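Local coordinates for alpha-glucosidase (Pseudoalteromonas sp. K8, PDB 5HQA), which hydrolyses alpha-glucosides as a chloride-activated, calcium-binding member of glycoside hydrolase family 97, at residues I145-W150 with A194-Q199; H169-F174 with M483-M488; A559-V564 with R596-S601. One frame throughout, in Å; residues are numbered along the deposited sequence.

Contact 1. Residues I145-W150 with A194-Q199; sequences IPARGW and AMVLNQ
With CG set beside the backbone N (chi1 -56°) and a further bend at chi2 (-85°), the chain of Arg148 carries its guanidinium to Val196. Val196, its CG1 roughly opposite its own N at chi1 151°, turns both methyls to the loop 145-150. The methyl of Ala147 sits against this fork, with Ala147 CB 3.6 Å from Val196 CG1 and equally near CG2. Alongside, Val196 CB lies over one face of the guanidinium, 3.6 Å from Arg148 NH2. No hydrogen bond joins the two segments; the guanidinium is held from beyond them, NH1 by a salt bridge to Asp208 OD1 and NH2 by a hydrogen bond to Thr210 OG1. The positive charge is thus anchored while one face rests on hydrocarbon. With a leucine in place of Arg148, Asp208 would probably lose its charged mate, Thr210 a hydrogen-bond partner and Val196 the flat cover over its branch point. The loop leaves strand 141-144 of one sheet, packs on strand 195-199 of the other and runs on to Trp150, which touches a glucose unit of the bound glycan. It thus joins two sheets, consistent with the galactose mutarotase-like beta-sandwich of the GH97 N-terminal region.

Contact 2. Residues H169-F174 with M483-M488; sequences HTPFTF and MLAGPM
Apolar contact comes first: the Pro171 ring lies against the end of the short helix 482-485. Pro171 CG is 3.8 Å from Ala485 CB and just as near that residue's backbone N, while Pro171 CB approaches Leu484 CB at 4.2 Å. The cis peptide bond between Thr170 and Pro171 bends the chain near the start of the strand, where the ring meets the helix. A mixed contact follows, in which Leu484 CD1 touches Thr173 OG1 at 3.7 Å, the two side chains crossing at about a right angle. Here the N-terminal beta-sandwich meets the TIM-barrel part of the enzyme: Pro171 and Thr173 face the barrel part, whereas Phe172 points away into the sandwich and packs on Leu197 and Phe205.

No hydrogen bond joins the two segments themselves, but the Thr173 hydroxyl, beside its own N at chi1 -61°, reaches the barrel part through the carbonyl O of Phe480 and is also hydrogen-bonded to Ser183 OG. On the helix side Gly486 N makes a weak bond, 3.4 Å, to Met483 O. Gly486 then leaves helical geometry with positive phi, and Arg482 holds the carbonyl oxygens of Gly486 and Pro487 through its guanidinium.

Contact 3. Residues A559-V564 with R596-S601; sequences ALDGAV and RTIEIS
Leu560 and Ile600 mark the nearest approach of the two backbones, their CA atoms 7.9 Å apart, a spacing at which side chains rather than peptide groups bridge the gap. The segments run in roughly opposite directions but share no direct hydrogen bond. Strand 596-601 is extended throughout, whereas the other chain turns a corner at Asp561 and continues through Gly562, whose backbone angles (phi 160°) would jam a side chain against the preceding carbonyl.

Leu560 CD1 meets Ile600 CG2 at 4.1 Å, the side chains crossing at about a right angle. The carboxylate of Asp561, its CG anti to the backbone N (chi1 -166°), reaches across to Ile598, where OD1 lies 3.9 Å from CG2. The same OD1 accepts a hydrogen bond from a water 2.6 Å away, and this water gives its other hydrogen to Glu599 O at 2.7 Å, a polar bridge beside the apolar contacts. Asp561 OD2 takes the N-H of Gly562 at 2.7 Å from well above the carboxylate plane, in a bent bond (135° at the hydrogen). Both oxygens are therefore engaged, which should restrict rotation of the group.

Phe567 packs on both Asp561 and Ile598. Arg596, on the same strand, salt-bridges Asp592 of the magnesium site. Strand 554-563 edges one antiparallel sheet and strand 596-601 pairs with 643-648 in another, consistent with the all-beta C-terminal domain of such glycosidases.

Overall arrangement
From the N terminus, the chain first lays down 145-150, then 169-174, and closes contact 1 when it reaches 194-199, so a loop of 43 residues stays within the N-terminal sandwich. Contact 2 has opened by then but closes only at 483-488, after 308 residues that include most of the barrel; contacts 1 and 2 therefore cross. They also touch: Ile145 O and His169 N form a probable hydrogen bond, and the centres of the two contacts lie 13 Å apart. Contact 3 follows in series, closing a short loop of 31 residues in the C-terminal beta domain, its centre 20 Å from that of contact 2. Contact 2 alone joins two family regions; the others each fasten one.

Contact 1. Residues I145-W150 with A194-Q199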
ATOM      1  N   ILE A 145      -8.990  -3.137 -10.343  1.00  9.13           N
ATOM      2  CA  ILE A 145      -8.968  -4.582 -10.108  1.00  7.93           C
ATOM      3  C   ILE A 145     -10.309  -5.023  -9.532  1.00  9.84           C
ATOM      4  O   ILE A 145     -10.967  -4.261  -8.804  1.00 10.60           O
ATOM      5  CB  ILE A 145      -7.814  -5.013  -9.182  1.00  8.21           C
ATOM      6  CG1 ILE A 145      -7.851  -4.251  -7.844  1.00 10.44           C
ATOM      7  CG2 ILE A 145      -6.459  -4.886  -9.904  1.00  8.56           C
ATOM      8  CD1 ILE A 145      -7.203  -5.022  -6.682  1.00 13.02           C
ATOM      9  N   PRO A 146     -10.747  -6.240  -9.827  1.00 10.44           N
ATOM     10  CA  PRO A 146     -12.040  -6.700  -9.319  1.00  9.87           C
ATOM     11  C   PRO A 146     -11.974  -6.973  -7.829  1.00 11.25           C
ATOM     12  O   PRO A 146     -10.938  -7.374  -7.289  1.00 11.54           O
ATOM     13  CB  PRO A 146     -12.282  -7.995 -10.101  1.00 11.38           C
ATOM     14  CG  PRO A 146     -10.864  -8.524 -10.322  1.00 11.15           C
ATOM     15  CD  PRO A 146     -10.056  -7.279 -10.621  1.00  9.90           C
ATOM     16  N   ALA A 147     -13.102  -6.768  -7.167  1.00  8.87           N
ATOM     17  CA  ALA A 147     -13.233  -7.084  -5.754  1.00  9.34           C
ATOM     18  C   ALA A 147     -13.976  -8.402  -5.576  1.00  9.44           C
ATOM     19  O   ALA A 147     -14.704  -8.853  -6.464  1.00 10.39           O
ATOM     20  CB  ALA A 147     -13.971  -5.970  -5.008  1.00  9.48           C
ATOM     21  N   ARG A 148     -13.789  -9.003  -4.396  1.00  9.54           N
ATOM     22  CA  ARG A 148     -14.436 -10.246  -3.981  1.00 10.37           C
ATOM     23  C   ARG A 148     -14.003 -11.438  -4.826  1.00 10.37           C
ATOM     24  O   ARG A 148     -14.716 -12.445  -4.890  1.00 11.09           O
ATOM     25  CB  ARG A 148     -15.968 -10.117  -3.998  1.00  9.12           C
ATOM     26  CG  ARG A 148     -16.501  -8.954  -3.138  1.00 11.66           C
ATOM     27  CD  ARG A 148     -16.671  -9.323  -1.646  1.00 11.56           C
ATOM     28  NE  ARG A 148     -16.717  -8.103  -0.846  1.00 10.89           N
ATOM     29  CZ  ARG A 148     -17.779  -7.300  -0.766  1.00 13.64           C
ATOM     30  NH1 ARG A 148     -18.901  -7.610  -1.413  1.00 12.62           N
ATOM     31  NH2 ARG A 148     -17.722  -6.184  -0.042  1.00  9.78           N
ATOM     32  N   GLY A 149     -12.842 -11.343  -5.485  1.00  8.59           N
ATOM     33  CA  GLY A 149     -12.353 -12.435  -6.297  1.00  8.59           C
ATOM     34  C   GLY A 149     -11.518 -13.398  -5.494  1.00 12.20           C
ATOM     35  O   GLY A 149     -11.137 -13.126  -4.358  1.00 12.20           O
ATOM     36  N   TRP A 150     -11.219 -14.543  -6.107  1.00  8.73           N
ATOM     37  CA  TRP A 150     -10.503 -15.575  -5.369  1.00 10.18           C
ATOM     38  C   TRP A 150      -9.082 -15.151  -5.015  1.00 11.49           C
ATOM     39  O   TRP A 150      -8.516 -15.684  -4.049  1.00 12.11           O
ATOM     40  CB  TRP A 150     -10.474 -16.884  -6.165  1.00 11.13           C
ATOM     41  CG  TRP A 150      -9.547 -16.848  -7.333  1.00 13.32           C
ATOM     42  CD1 TRP A 150      -9.821 -16.379  -8.588  1.00 13.97           C
ATOM     43  CD2 TRP A 150      -8.187 -17.293  -7.359  1.00 15.39           C
ATOM     44  NE1 TRP A 150      -8.714 -16.505  -9.392  1.00 17.43           N
ATOM     45  CE2 TRP A 150      -7.696 -17.061  -8.661  1.00 16.56           C
ATOM     46  CE3 TRP A 150      -7.340 -17.858  -6.411  1.00 20.98           C
ATOM     47  CZ2 TRP A 150      -6.402 -17.382  -9.036  1.00 24.32           C
ATOM     48  CZ3 TRP A 150      -6.041 -18.176  -6.787  1.00 30.38           C
ATOM     49  CH2 TRP A 150      -5.587 -17.934  -8.088  1.00 30.27           C
ATOM     50  N   ALA A 194     -14.286  -3.306   5.346  1.00 10.61           N
ATOM     51  CA  ALA A 194     -13.752  -2.571   4.205  1.00  9.82           C
ATOM     52  C   ALA A 194     -14.849  -2.279   3.190  1.00 12.71           C
ATOM     53  O   ALA A 194     -15.793  -3.053   3.018  1.00 12.51           O
ATOM     54  CB  ALA A 194     -12.627  -3.348   3.516  1.00  8.87           C
ATOM     55  N   MET A 195     -14.702  -1.151   2.504  1.00 10.13           N
ATOM     56  CA  MET A 195     -15.612  -0.749   1.442  1.00  9.69           C
ATOM     57  C   MET A 195     -15.090  -1.250   0.097  1.00 14.30           C
ATOM     58  O   MET A 195     -13.946  -0.981  -0.280  1.00 13.69           O
ATOM     59  CB  MET A 195     -15.760   0.771   1.426  1.00 11.31           C
ATOM     60  CG  MET A 195     -16.667   1.302   0.334  1.00 14.19           C
ATOM     61  SD  MET A 195     -16.768   3.114   0.422  1.00 16.94           S
ATOM     62  CE  MET A 195     -15.114   3.611  -0.102  1.00 16.10           C
ATOM     63  N   VAL A 196     -15.933  -1.982  -0.607  1.00 10.31           N
ATOM     64  CA  VAL A 196     -15.788  -2.295  -2.019  1.00  9.83           C
ATOM     65  C   VAL A 196     -16.777  -1.403  -2.763  1.00 12.39           C
ATOM     66  O   VAL A 196     -17.774  -0.968  -2.181  1.00 13.00           O
ATOM     67  CB  VAL A 196     -16.076  -3.804  -2.191  1.00 13.66           C
ATOM     68  CG1 VAL A 196     -16.646  -4.138  -3.534  1.00 12.35           C
ATOM     69  CG2 VAL A 196     -14.831  -4.627  -1.820  1.00 11.05           C
ATOM     70  N   LEU A 197     -16.509  -1.085  -4.031  1.00  9.18           N
ATOM     71  CA  LEU A 197     -17.413  -0.225  -4.791  1.00  8.04           C
ATOM     72  C   LEU A 197     -18.213  -1.060  -5.781  1.00  9.90           C
ATOM     73  O   LEU A 197     -17.639  -1.784  -6.597  1.00 10.57           O
ATOM     74  CB  LEU A 197     -16.657   0.882  -5.529  1.00  9.85           C
ATOM     75  CG  LEU A 197     -15.939   1.860  -4.596  1.00 11.79           C
ATOM     76  CD1 LEU A 197     -15.171   2.909  -5.397  1.00 12.11           C
ATOM     77  CD2 LEU A 197     -16.940   2.502  -3.630  1.00 11.57           C
ATOM     78  N   ASN A 198     -19.535  -0.925  -5.731  1.00  8.91           N
ATOM     79  CA  ASN A 198     -20.455  -1.749  -6.509  1.00  8.58           C
ATOM     80  C   ASN A 198     -21.231  -0.811  -7.422  1.00  8.81           C
ATOM     81  O   ASN A 198     -22.031  -0.003  -6.943  1.00 10.46           O
ATOM     82  CB  ASN A 198     -21.380  -2.514  -5.558  1.00 10.45           C
ATOM     83  CG  ASN A 198     -22.340  -3.451  -6.269  1.00 11.76           C
ATOM     84  OD1 ASN A 198     -22.623  -3.312  -7.457  1.00 11.02           O
ATOM     85  ND2 ASN A 198     -22.869  -4.408  -5.517  1.00 13.33           N
ATOM     86  N   GLN A 199     -20.992  -0.893  -8.730  1.00  8.78           N
ATOM     87  CA  GLN A 199     -21.672   0.008  -9.650  1.00  9.65           C
ATOM     88  C   GLN A 199     -23.125  -0.434  -9.807  1.00 12.37           C
ATOM     89  O   GLN A 199     -23.397  -1.563 -10.237  1.00 11.40           O
ATOM     90  CB  GLN A 199     -20.966   0.055 -11.004  1.00 10.58           C
ATOM     91  CG  GLN A 199     -21.495   1.203 -11.861  1.00  9.86           C
ATOM     92  CD  GLN A 199     -20.719   1.440 -13.146  1.00 14.58           C
ATOM     93  OE1 GLN A 199     -21.131   2.255 -13.969  1.00 16.06           O
ATOM     94  NE2 GLN A 199     -19.591   0.744 -13.323  1.00 12.76           N
TER

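Contact 2. Residues H169-F174 with M483-M488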
ATOM      1  N   HIS A 169     -12.128  -3.044  -6.040  1.00 11.24           N
ATOM      2  CA  HIS A 169     -11.415  -2.653  -4.836  1.00 10.28           C
ATOM      3  C   HIS A 169     -10.960  -1.201  -4.941  1.00 11.24           C
ATOM      4  O   HIS A 169     -10.897  -0.616  -6.028  1.00 10.52           O
ATOM      5  CB  HIS A 169     -10.203  -3.564  -4.605  1.00  9.36           C
ATOM      6  CG  HIS A 169     -10.543  -4.845  -3.915  1.00 11.03           C
ATOM      7  ND1 HIS A 169     -11.286  -4.887  -2.753  1.00 11.47           N
ATOM      8  CD2 HIS A 169     -10.247  -6.133  -4.221  1.00 11.21           C
ATOM      9  CE1 HIS A 169     -11.432  -6.144  -2.372  1.00 13.69           C
ATOM     10  NE2 HIS A 169     -10.805  -6.920  -3.242  1.00 11.89           N
ATOM     11  N   THR A 170     -10.640  -0.618  -3.791  1.00  9.82           N
ATOM     12  CA  THR A 170     -10.071   0.725  -3.767  1.00  8.30           C
ATOM     13  C   THR A 170      -8.604   0.637  -3.345  1.00 10.14           C
ATOM     14  O   THR A 170      -8.216  -0.325  -2.679  1.00 11.27           O
ATOM     15  CB  THR A 170     -10.853   1.658  -2.809  1.00 11.24           C
ATOM     16  OG1 THR A 170     -10.496   1.381  -1.444  1.00 12.30           O
ATOM     17  CG2 THR A 170     -12.369   1.490  -2.995  1.00 11.25           C
ATOM     18  N   PRO A 171      -7.772   1.632  -3.707  1.00 13.69           N
ATOM     19  CA  PRO A 171      -8.040   2.886  -4.433  1.00 13.97           C
ATOM     20  C   PRO A 171      -8.551   2.627  -5.840  1.00 15.42           C
ATOM     21  O   PRO A 171      -7.967   1.837  -6.596  1.00 15.48           O
ATOM     22  CB  PRO A 171      -6.668   3.575  -4.469  1.00 11.41           C
ATOM     23  CG  PRO A 171      -5.922   2.971  -3.323  1.00 10.74           C
ATOM     24  CD  PRO A 171      -6.360   1.544  -3.295  1.00 11.27           C
ATOM     25  N   PHE A 172      -9.664   3.261  -6.169  1.00 10.56           N
ATOM     26  CA  PHE A 172     -10.331   3.086  -7.454  1.00  9.74           C
ATOM     27  C   PHE A 172     -10.133   4.380  -8.229  1.00 12.30           C
ATOM     28  O   PHE A 172     -10.712   5.412  -7.870  1.00 11.07           O
ATOM     29  CB  PHE A 172     -11.810   2.775  -7.245  1.00  7.97           C
ATOM     30  CG  PHE A 172     -12.602   2.713  -8.518  1.00 10.43           C
ATOM     31  CD1 PHE A 172     -12.200   1.886  -9.562  1.00  9.59           C
ATOM     32  CD2 PHE A 172     -13.771   3.452  -8.660  1.00 12.95           C
ATOM     33  CE1 PHE A 172     -12.948   1.811 -10.738  1.00 11.80           C
ATOM     34  CE2 PHE A 172     -14.523   3.384  -9.835  1.00 13.88           C
ATOM     35  CZ  PHE A 172     -14.110   2.559 -10.872  1.00 12.84           C
ATOM     36  N   THR A 173      -9.312   4.324  -9.281  1.00 10.03           N
ATOM     37  CA  THR A 173      -8.836   5.506  -9.994  1.00  8.70           C
ATOM     38  C   THR A 173      -9.399   5.555 -11.407  1.00 10.75           C
ATOM     39  O   THR A 173      -9.412   4.547 -12.120  1.00 10.16           O
ATOM     40  CB  THR A 173      -7.306   5.501 -10.040  1.00  8.27           C
ATOM     41  OG1 THR A 173      -6.811   5.542  -8.698  1.00 10.09           O
ATOM     42  CG2 THR A 173      -6.771   6.701 -10.822  1.00  8.73           C
ATOM     43  N   PHE A 174      -9.845   6.737 -11.822  1.00 10.58           N
ATOM     44  CA  PHE A 174     -10.372   6.903 -13.167  1.00  8.67           C
ATOM     45  C   PHE A 174     -10.184   8.357 -13.585  1.00 12.81           C
ATOM     46  O   PHE A 174      -9.804   9.213 -12.781  1.00 11.81           O
ATOM     47  CB  PHE A 174     -11.848   6.467 -13.230  1.00  8.58           C
ATOM     48  CG  PHE A 174     -12.745   7.218 -12.271  1.00 12.35           C
ATOM     49  CD1 PHE A 174     -12.914   6.770 -10.963  1.00 14.97           C
ATOM     50  CD2 PHE A 174     -13.414   8.361 -12.681  1.00 13.54           C
ATOM     51  CE1 PHE A 174     -13.741   7.461 -10.085  1.00 15.77           C
ATOM     52  CE2 PHE A 174     -14.234   9.054 -11.810  1.00 15.42           C
ATOM     53  CZ  PHE A 174     -14.396   8.605 -10.518  1.00 13.35           C
ATOM     54  N   MET A 483      -0.556   2.319  -5.041  1.00  8.98           N
ATOM     55  CA  MET A 483       0.396   3.142  -4.297  1.00  9.66           C
ATOM     56  C   MET A 483      -0.245   4.397  -3.714  1.00 12.10           C
ATOM     57  O   MET A 483       0.354   5.025  -2.832  1.00 11.91           O
ATOM     58  CB  MET A 483       1.594   3.521  -5.173  1.00  8.62           C
ATOM     59  CG  MET A 483       2.422   2.324  -5.649  1.00  8.51           C
ATOM     60  SD  MET A 483       2.852   1.117  -4.361  1.00 12.95           S
ATOM     61  CE  MET A 483       3.959   2.086  -3.338  1.00 10.67           C
ATOM     62  N   LEU A 484      -1.444   4.781  -4.172  1.00 10.44           N
ATOM     63  CA  LEU A 484      -2.157   5.866  -3.503  1.00 10.80           C
ATOM     64  C   LEU A 484      -2.562   5.493  -2.079  1.00 13.03           C
ATOM     65  O   LEU A 484      -2.792   6.386  -1.253  1.00 14.01           O
ATOM     66  CB  LEU A 484      -3.396   6.268  -4.307  1.00 10.22           C
ATOM     67  CG  LEU A 484      -3.179   6.702  -5.762  1.00 11.42           C
ATOM     68  CD1 LEU A 484      -4.502   7.180  -6.354  1.00 11.27           C
ATOM     69  CD2 LEU A 484      -2.113   7.791  -5.879  1.00 10.28           C
ATOM     70  N   ALA A 485      -2.656   4.197  -1.772  1.00 11.64           N
ATOM     71  CA  ALA A 485      -3.047   3.776  -0.433  1.00  9.84           C
ATOM     72  C   ALA A 485      -1.912   3.907   0.573  1.00 12.57           C
ATOM     73  O   ALA A 485      -2.177   4.127   1.757  1.00 13.92           O
ATOM     74  CB  ALA A 485      -3.558   2.332  -0.457  1.00  9.07           C
ATOM     75  N   GLY A 486      -0.657   3.784   0.134  1.00 12.39           N
ATOM     76  CA  GLY A 486       0.480   3.817   1.033  1.00 11.41           C
ATOM     77  C   GLY A 486       1.594   2.888   0.573  1.00 12.43           C
ATOM     78  O   GLY A 486       1.546   2.335  -0.534  1.00 11.76           O
ATOM     79  N   PRO A 487       2.612   2.685   1.421  1.00 13.59           N
ATOM     80  CA  PRO A 487       3.806   1.934   0.984  1.00 10.85           C
ATOM     81  C   PRO A 487       3.501   0.489   0.608  1.00 12.75           C
ATOM     82  O   PRO A 487       2.561  -0.130   1.113  1.00 12.38           O
ATOM     83  CB  PRO A 487       4.742   2.006   2.200  1.00 10.21           C
ATOM     84  CG  PRO A 487       3.863   2.407   3.367  1.00 10.42           C
ATOM     85  CD  PRO A 487       2.776   3.262   2.769  1.00 11.91           C
ATOM     86  N   MET A 488       4.318  -0.056  -0.293  1.00 10.27           N
ATOM     87  CA  MET A 488       4.160  -1.439  -0.714  1.00  9.93           C
ATOM     88  C   MET A 488       5.495  -2.155  -0.670  1.00 12.99           C
ATOM     89  O   MET A 488       6.500  -1.627  -1.156  1.00 13.46           O
ATOM     90  CB  MET A 488       3.584  -1.545  -2.124  1.00  9.90           C
ATOM     91  CG  MET A 488       3.498  -2.996  -2.604  1.00 10.02           C
ATOM     92  SD  MET A 488       2.941  -3.130  -4.304  1.00 12.89           S
ATOM     93  CE  MET A 488       2.933  -4.920  -4.527  1.00 10.05           C
TER

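Contact 3. Residues A559-V564 with R596-S601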
ATOM      1  N   ALA A 559       6.132  13.388  -7.352  1.00 12.05           N
ATOM      2  CA  ALA A 559       5.878  12.782  -8.655  1.00 12.35           C
ATOM      3  C   ALA A 559       5.918  13.905  -9.687  1.00 13.89           C
ATOM      4  O   ALA A 559       5.050  14.784  -9.688  1.00 13.05           O
ATOM      5  CB  ALA A 559       4.543  12.043  -8.670  1.00 10.85           C
ATOM      6  N   LEU A 560       6.948  13.894 -10.541  1.00 12.32           N
ATOM      7  CA  LEU A 560       7.187  15.005 -11.460  1.00 13.68           C
ATOM      8  C   LEU A 560       6.293  14.947 -12.688  1.00 15.90           C
ATOM      9  O   LEU A 560       5.914  15.993 -13.223  1.00 16.12           O
ATOM     10  CB  LEU A 560       8.643  15.010 -11.911  1.00 12.90           C
ATOM     11  CG  LEU A 560       9.688  15.213 -10.820  1.00 16.23           C
ATOM     12  CD1 LEU A 560      11.083  15.048 -11.395  1.00 15.62           C
ATOM     13  CD2 LEU A 560       9.519  16.588 -10.218  1.00 15.64           C
ATOM     14  N   ASP A 561       5.973  13.750 -13.161  1.00 13.97           N
ATOM     15  CA  ASP A 561       5.233  13.584 -14.402  1.00 14.88           C
ATOM     16  C   ASP A 561       4.753  12.141 -14.451  1.00 15.35           C
ATOM     17  O   ASP A 561       5.259  11.284 -13.720  1.00 12.97           O
ATOM     18  CB  ASP A 561       6.113  13.924 -15.610  1.00 13.97           C
ATOM     19  CG  ASP A 561       5.318  14.089 -16.888  1.00 19.94           C
ATOM     20  OD1 ASP A 561       5.966  14.200 -17.952  1.00 22.31           O
ATOM     21  OD2 ASP A 561       4.060  14.103 -16.839  1.00 18.50           O
ATOM     22  N   GLY A 562       3.767  11.881 -15.296  1.00 12.72           N
ATOM     23  CA  GLY A 562       3.274  10.524 -15.421  1.00 10.81           C
ATOM     24  C   GLY A 562       1.891  10.490 -16.017  1.00 11.37           C
ATOM     25  O   GLY A 562       1.218  11.511 -16.175  1.00 13.60           O
ATOM     26  N   ALA A 563       1.470   9.272 -16.348  1.00 12.45           N
ATOM     27  CA  ALA A 563       0.134   9.010 -16.867  1.00 12.27           C
ATOM     28  C   ALA A 563      -0.218   7.583 -16.486  1.00 11.97           C
ATOM     29  O   ALA A 563       0.626   6.687 -16.596  1.00 12.81           O
ATOM     30  CB  ALA A 563       0.068   9.198 -18.392  1.00 12.62           C
ATOM     31  N   VAL A 564      -1.456   7.371 -16.033  1.00 10.00           N
ATOM     32  CA  VAL A 564      -1.812   6.071 -15.475  1.00 10.52           C
ATOM     33  C   VAL A 564      -1.623   4.987 -16.524  1.00 11.89           C
ATOM     34  O   VAL A 564      -2.130   5.091 -17.650  1.00 12.01           O
ATOM     35  CB  VAL A 564      -3.255   6.074 -14.951  1.00 12.29           C
ATOM     36  CG1 VAL A 564      -3.554   4.721 -14.274  1.00  9.14           C
ATOM     37  CG2 VAL A 564      -3.489   7.249 -14.008  1.00 11.99           C
ATOM     38  N   ARG A 596       9.690   5.299 -24.275  1.00 14.35           N
ATOM     39  CA  ARG A 596       9.194   6.658 -24.063  1.00 16.62           C
ATOM     40  C   ARG A 596      10.355   7.606 -23.821  1.00 17.54           C
ATOM     41  O   ARG A 596      11.315   7.263 -23.128  1.00 18.94           O
ATOM     42  CB  ARG A 596       8.229   6.758 -22.862  1.00 17.49           C
ATOM     43  CG  ARG A 596       6.866   6.144 -23.101  1.00 22.00           C
ATOM     44  CD  ARG A 596       5.876   6.292 -21.917  1.00 17.01           C
ATOM     45  NE  ARG A 596       4.782   5.351 -22.153  1.00 18.67           N
ATOM     46  CZ  ARG A 596       3.746   5.610 -22.937  1.00 24.25           C
ATOM     47  NH1 ARG A 596       3.655   6.807 -23.512  1.00 24.83           N
ATOM     48  NH2 ARG A 596       2.798   4.692 -23.146  1.00 23.53           N
ATOM     49  N   THR A 597      10.244   8.809 -24.381  1.00 15.69           N
ATOM     50  CA  THR A 597      11.154   9.912 -24.104  1.00 16.41           C
ATOM     51  C   THR A 597      10.442  10.909 -23.202  1.00 18.54           C
ATOM     52  O   THR A 597       9.323  11.329 -23.505  1.00 19.29           O
ATOM     53  CB  THR A 597      11.594  10.592 -25.401  1.00 20.94           C
ATOM     54  OG1 THR A 597      12.306   9.648 -26.207  1.00 25.33           O
ATOM     55  CG2 THR A 597      12.493  11.784 -25.113  1.00 20.52           C
ATOM     56  N   ILE A 598      11.076  11.272 -22.089  1.00 16.25           N
ATOM     57  CA  ILE A 598      10.475  12.175 -21.114  1.00 17.21           C
ATOM     58  C   ILE A 598      11.456  13.303 -20.823  1.00 18.84           C
ATOM     59  O   ILE A 598      12.594  13.047 -20.414  1.00 18.97           O
ATOM     60  CB  ILE A 598      10.106  11.452 -19.812  1.00 17.36           C
ATOM     61  CG1 ILE A 598       9.314  10.182 -20.112  1.00 19.58           C
ATOM     62  CG2 ILE A 598       9.308  12.386 -18.904  1.00 16.96           C
ATOM     63  CD1 ILE A 598       9.300   9.226 -18.955  1.00 19.71           C
ATOM     64  N   GLU A 599      11.014  14.544 -21.006  1.00 17.99           N
ATOM     65  CA  GLU A 599      11.835  15.701 -20.673  1.00 20.40           C
ATOM     66  C   GLU A 599      11.568  16.122 -19.233  1.00 23.04           C
ATOM     67  O   GLU A 599      10.412  16.304 -18.839  1.00 23.79           O
ATOM     68  CB  GLU A 599      11.542  16.861 -21.621  1.00 22.53           C
ATOM     69  CG  GLU A 599      11.491  16.447 -23.072  1.00 28.10           C
ATOM     70  CD  GLU A 599      12.859  16.104 -23.633  1.00 36.43           C
ATOM     71  OE1 GLU A 599      13.882  16.429 -22.980  1.00 36.32           O
ATOM     72  OE2 GLU A 599      12.910  15.507 -24.733  1.00 37.99           O
ATOM     73  N   ILE A 600      12.636  16.294 -18.459  1.00 19.23           N
ATOM     74  CA  ILE A 600      12.543  16.549 -17.027  1.00 22.26           C
ATOM     75  C   ILE A 600      13.383  17.774 -16.688  1.00 24.35           C
ATOM     76  O   ILE A 600      14.559  17.850 -17.056  1.00 23.47           O
ATOM     77  CB  ILE A 600      13.014  15.322 -16.217  1.00 25.02           C
ATOM     78  CG1 ILE A 600      11.991  14.190 -16.339  1.00 24.85           C
ATOM     79  CG2 ILE A 600      13.251  15.678 -14.758  1.00 29.23           C
ATOM     80  CD1 ILE A 600      10.615  14.562 -15.836  1.00 25.27           C
ATOM     81  N   SER A 601      12.782  18.733 -15.992  1.00 22.09           N
ATOM     82  CA  SER A 601      13.557  19.808 -15.390  1.00 20.67           C
ATOM     83  C   SER A 601      14.167  19.330 -14.080  1.00 20.68           C
ATOM     84  O   SER A 601      13.521  18.630 -13.294  1.00 20.11           O
ATOM     85  CB  SER A 601      12.679  21.031 -15.128  1.00 19.98           C
ATOM     86  OG  SER A 601      13.380  21.965 -14.327  1.00 22.90           O
TER
HETATM   87  O   HOH W   1       7.906  15.993 -18.018  1.00 29.09           O